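Local coordinates for protein putative fimbrium subunit Fim1C (Bacteroides uniformis, PDB 4K4K) that probably forms part of the tip of fimbriae, the surface filaments through which the bacterium adheres and builds biofilms, at residues A158-Q170 against A214-E226. Sequence-based numbering, arbitrary orientation. Where two conformers were deposited one is given.
Sequences ADLAGTTVSISNQ and AGMALTFTVPGLE
Val165 lies alongside Phe220, pointing the same way, and both its methyls come obliquely to the CD2 and CE2 atoms of the ring: CG1 is 3.8 Å from Phe220 CE2, with CG2 close to CD2 as well. With CG1 anti to the backbone N (chi1 -172°), both methyls are turned to the CD2–CE2 bond, from the same side of the ring plane. Thr163 CG2 approaches the same ring at its edge, near the ring plane. One pair further along this buried face, Leu218 CD2 crosses to Ile167 CB at 3.8 Å, and Leu144 and Ile148 of strand 132-150 cover the inner side.

The other face is polar. Thr164 and Thr221 sit side by side, and Ser166 and Thr219 form the next pair on this face; the hydroxyls of the latter two hydrogen-bond Glu193 and His231 respectively on the flanking strands. Both pairs are hydrogen-bonded through the backbone, Thr219 N to Ser166 O at 2.9 Å.

At Ser168 a side chain takes over: Ala217 N donates to Ser168 OG at 2.8 Å, while Ser168 N still reaches Ala217 O. Asn169 ND2 then bonds Gly215 O at 2.8 Å, with that oxygen almost in its amide plane although the nitrogen stands above the carbonyl plane.

At the opposite end a type II turn from Leu160 to Thr163 leads into the strand. Leu160 O accepts from both Thr163 N and Thr163 OG1, the hydroxyl at 2.7 Å, and OG1 also rests against the Val222 methyls. A valine at Thr163 would probably leave Leu160 O with the backbone bond alone and the turn less firmly held.

Strands 164-168 and 217-222 run antiparallel at 157°, two neighbours in the beta-sandwich architecture characteristic of the transthyretin-like domains of Bacteroidetes fimbrillins.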
loop_
_atom_site.group_PDB
_atom_site.type_symbol
_atom_site.label_atom_id
_atom_site.label_comp_id
_atom_site.label_asym_id
_atom_site.label_seq_id
_atom_site.Cartn_x
_atom_site.Cartn_y
_atom_site.Cartn_z
ATOM N N ALA A 158 -28.405 -0.482 13.498
ATOM C CA ALA A 158 -28.847 -1.878 13.478
ATOM C C ALA A 158 -29.447 -2.254 12.117
ATOM O O ALA A 158 -29.177 -3.349 11.622
ATOM C CB ALA A 158 -29.870 -2.128 14.582
ATOM N N ASP A 159 -30.223 -1.344 11.496
ATOM C CA ASP A 159 -30.825 -1.581 10.181
ATOM C C ASP A 159 -29.777 -1.743 9.078
ATOM O O ASP A 159 -30.101 -2.292 8.029
ATOM C CB ASP A 159 -31.765 -0.434 9.794
ATOM C CG ASP A 159 -32.914 -0.226 10.742
ATOM O OD1 ASP A 159 -33.522 -1.239 11.176
ATOM O OD2 ASP A 159 -33.242 0.940 11.017
ATOM N N LEU A 160 -28.542 -1.240 9.293
ATOM C CA LEU A 160 -27.459 -1.298 8.311
ATOM C C LEU A 160 -26.536 -2.497 8.528
ATOM O O LEU A 160 -25.527 -2.621 7.832
ATOM C CB LEU A 160 -26.638 0.002 8.315
ATOM C CG LEU A 160 -27.449 1.303 8.159
ATOM C CD1 LEU A 160 -26.548 2.507 8.230
ATOM C CD2 LEU A 160 -28.244 1.307 6.856
ATOM N N ALA A 161 -26.897 -3.405 9.465
ATOM C CA ALA A 161 -26.097 -4.605 9.703
ATOM C C ALA A 161 -26.022 -5.423 8.416
ATOM O O ALA A 161 -27.053 -5.679 7.773
ATOM C CB ALA A 161 -26.706 -5.434 10.829
ATOM N N GLY A 162 -24.806 -5.757 8.029
ATOM C CA GLY A 162 -24.538 -6.548 6.834
ATOM C C GLY A 162 -24.361 -5.763 5.552
ATOM O O GLY A 162 -24.210 -6.377 4.489
ATOM N N THR A 163 -24.359 -4.392 5.627
ATOM C CA THR A 163 -24.181 -3.562 4.432
ATOM C C THR A 163 -22.868 -3.910 3.726
ATOM O O THR A 163 -21.818 -3.982 4.369
ATOM C CB THR A 163 -24.252 -2.051 4.779
ATOM O OG1 THR A 163 -25.551 -1.759 5.278
ATOM C CG2 THR A 163 -23.948 -1.146 3.581
ATOM N N THR A 164 -22.922 -4.115 2.404
ATOM C CA THR A 164 -21.713 -4.378 1.609
ATOM C C THR A 164 -21.383 -3.116 0.818
ATOM O O THR A 164 -22.268 -2.304 0.545
ATOM C CB THR A 164 -21.873 -5.600 0.700
ATOM O OG1 THR A 164 -22.938 -5.350 -0.215
ATOM C CG2 THR A 164 -22.111 -6.882 1.469
ATOM N N VAL A 165 -20.107 -2.945 0.472
ATOM C CA VAL A 165 -19.632 -1.760 -0.236
ATOM C C VAL A 165 -18.767 -2.196 -1.401
ATOM O O VAL A 165 -17.867 -3.021 -1.216
ATOM C CB VAL A 165 -18.836 -0.794 0.715
ATOM C CG1 VAL A 165 -18.502 0.540 0.024
ATOM C CG2 VAL A 165 -19.583 -0.547 2.020
ATOM N N SER A 166 -18.982 -1.594 -2.568
ATOM C CA SER A 166 -18.122 -1.824 -3.726
ATOM C C SER A 166 -17.871 -0.496 -4.435
ATOM O O SER A 166 -18.609 0.468 -4.214
ATOM C CB SER A 166 -18.739 -2.862 -4.663
ATOM O OG SER A 166 -19.900 -2.339 -5.284
ATOM N N ILE A 167 -16.816 -0.429 -5.247
ATOM C CA ILE A 167 -16.487 0.764 -6.037
ATOM C C ILE A 167 -16.424 0.332 -7.500
ATOM O O ILE A 167 -15.858 -0.720 -7.811
ATOM C CB ILE A 167 -15.203 1.495 -5.545
ATOM C CG1 ILE A 167 -14.998 2.840 -6.289
ATOM C CG2 ILE A 167 -13.940 0.594 -5.563
ATOM C CD1 ILE A 167 -13.828 3.756 -5.729
ATOM N N SER A 168 -17.032 1.125 -8.387
ATOM C CA SER A 168 -17.137 0.805 -9.804
ATOM C C SER A 168 -16.005 1.379 -10.653
ATOM O O SER A 168 -15.281 2.283 -10.237
ATOM C CB SER A 168 -18.469 1.328 -10.353
ATOM O OG SER A 168 -18.442 2.748 -10.404
ATOM N N ASN A 169 -15.921 0.850 -11.881
ATOM C CA ASN A 169 -15.055 1.233 -12.992
ATOM C C ASN A 169 -13.610 1.460 -12.538
ATOM O O ASN A 169 -13.009 2.530 -12.708
ATOM C CB ASN A 169 -15.633 2.432 -13.720
ATOM C CG ASN A 169 -17.042 2.120 -14.218
ATOM O OD1 ASN A 169 -17.304 1.081 -14.847
ATOM N ND2 ASN A 169 -18.000 2.927 -13.812
ATOM N N GLN A 170 -13.068 0.414 -11.952
ATOM C CA GLN A 170 -11.693 0.438 -11.482
ATOM C C GLN A 170 -10.751 -0.232 -12.437
ATOM O O GLN A 170 -11.048 -1.325 -12.928
ATOM C CB GLN A 170 -11.565 -0.290 -10.129
ATOM C CG GLN A 170 -12.352 0.342 -8.992
ATOM C CD GLN A 170 -11.893 1.738 -8.685
ATOM O OE1 GLN A 170 -12.611 2.719 -8.923
ATOM N NE2 GLN A 170 -10.665 1.873 -8.207
ATOM N N ALA A 214 -14.027 10.374 -12.151
ATOM C CA ALA A 214 -15.271 10.452 -12.931
ATOM C C ALA A 214 -15.704 9.066 -13.394
ATOM O O ALA A 214 -14.876 8.260 -13.827
ATOM C CB ALA A 214 -15.101 11.382 -14.129
ATOM N N GLY A 215 -16.989 8.779 -13.237
ATOM C CA GLY A 215 -17.544 7.477 -13.583
ATOM C C GLY A 215 -17.482 6.478 -12.446
ATOM O O GLY A 215 -18.078 5.404 -12.542
HETATM N N MSE A 216 -16.735 6.799 -11.364
HETATM C CA MSE A 216 -16.629 5.885 -10.221
HETATM C C MSE A 216 -17.727 6.144 -9.217
HETATM O O MSE A 216 -17.961 7.287 -8.823
HETATM C CB MSE A 216 -15.282 5.992 -9.511
HETATM C CG MSE A 216 -14.106 5.621 -10.368
HETATM SE SE MSE A 216 -12.467 6.028 -9.390
HETATM C CE MSE A 216 -11.224 5.467 -10.809
ATOM N N ALA A 217 -18.354 5.079 -8.767
ATOM C CA ALA A 217 -19.391 5.187 -7.762
ATOM C C ALA A 217 -19.211 4.150 -6.674
ATOM O O ALA A 217 -18.750 3.038 -6.940
ATOM C CB ALA A 217 -20.774 5.031 -8.406
ATOM N N LEU A 218 -19.566 4.517 -5.446
ATOM C CA LEU A 218 -19.645 3.585 -4.331
ATOM C C LEU A 218 -21.059 3.023 -4.303
ATOM O O LEU A 218 -22.018 3.801 -4.395
ATOM C CB LEU A 218 -19.331 4.246 -2.972
ATOM C CG LEU A 218 -17.941 4.786 -2.722
ATOM C CD1 LEU A 218 -17.842 5.330 -1.310
ATOM C CD2 LEU A 218 -16.859 3.704 -2.931
ATOM N N THR A 219 -21.206 1.695 -4.180
ATOM C CA THR A 219 -22.532 1.072 -4.072
ATOM C C THR A 219 -22.655 0.483 -2.677
ATOM O O THR A 219 -21.797 -0.291 -2.253
ATOM C CB THR A 219 -22.801 0.034 -5.187
ATOM O OG1 THR A 219 -22.754 0.714 -6.444
ATOM C CG2 THR A 219 -24.180 -0.663 -5.047
ATOM N N PHE A 220 -23.731 0.848 -1.968
ATOM C CA PHE A 220 -24.027 0.326 -0.644
ATOM C C PHE A 220 -25.264 -0.536 -0.742
ATOM O O PHE A 220 -26.329 0.003 -1.036
ATOM C CB PHE A 220 -24.265 1.476 0.366
ATOM C CG PHE A 220 -23.107 2.433 0.445
ATOM C CD1 PHE A 220 -23.040 3.543 -0.394
ATOM C CD2 PHE A 220 -22.056 2.200 1.322
ATOM C CE1 PHE A 220 -21.940 4.404 -0.354
ATOM C CE2 PHE A 220 -20.954 3.053 1.355
ATOM C CZ PHE A 220 -20.903 4.141 0.509
ATOM N N THR A 221 -25.136 -1.858 -0.525
ATOM C CA THR A 221 -26.277 -2.785 -0.565
ATOM C C THR A 221 -26.680 -3.046 0.879
ATOM O O THR A 221 -25.881 -3.611 1.630
ATOM C CB THR A 221 -25.899 -4.061 -1.339
ATOM O OG1 THR A 221 -25.230 -3.700 -2.550
ATOM C CG2 THR A 221 -27.109 -4.950 -1.640
ATOM N N VAL A 222 -27.877 -2.608 1.271
ATOM C CA VAL A 222 -28.373 -2.731 2.626
ATOM C C VAL A 222 -29.376 -3.892 2.719
ATOM O O VAL A 222 -30.494 -3.769 2.221
ATOM C CB VAL A 222 -28.990 -1.388 3.098
ATOM C CG1 VAL A 222 -29.385 -1.456 4.564
ATOM C CG2 VAL A 222 -28.023 -0.217 2.854
ATOM N N PRO A 223 -29.001 -5.010 3.380
ATOM C CA PRO A 223 -29.934 -6.155 3.485
ATOM C C PRO A 223 -31.220 -5.822 4.238
ATOM O O PRO A 223 -32.291 -6.287 3.836
ATOM C CB PRO A 223 -29.123 -7.216 4.230
ATOM C CG PRO A 223 -27.720 -6.802 4.113
ATOM C CD PRO A 223 -27.712 -5.307 4.030
ATOM N N GLY A 224 -31.108 -4.987 5.277
ATOM C CA GLY A 224 -32.226 -4.531 6.101
ATOM C C GLY A 224 -33.336 -3.862 5.314
ATOM O O GLY A 224 -34.511 -3.971 5.681
ATOM N N LEU A 225 -32.965 -3.181 4.209
ATOM C CA LEU A 225 -33.897 -2.514 3.302
ATOM C C LEU A 225 -34.172 -3.417 2.081
ATOM O O LEU A 225 -34.221 -2.936 0.949
ATOM C CB LEU A 225 -33.337 -1.142 2.872
ATOM C CG LEU A 225 -33.295 -0.050 3.933
ATOM C CD1 LEU A 225 -32.253 0.977 3.596
ATOM C CD2 LEU A 225 -34.647 0.621 4.090
ATOM N N GLU A 226 -34.367 -4.734 2.338
ATOM C CA GLU A 226 -34.634 -5.814 1.371
ATOM C C GLU A 226 -33.592 -5.818 0.213
ATOM O O GLU A 226 -33.953 -5.938 -0.964
ATOM C CB GLU A 226 -36.086 -5.754 0.836
HETATM O O HOH W 1 -25.215 -6.952 1.978
#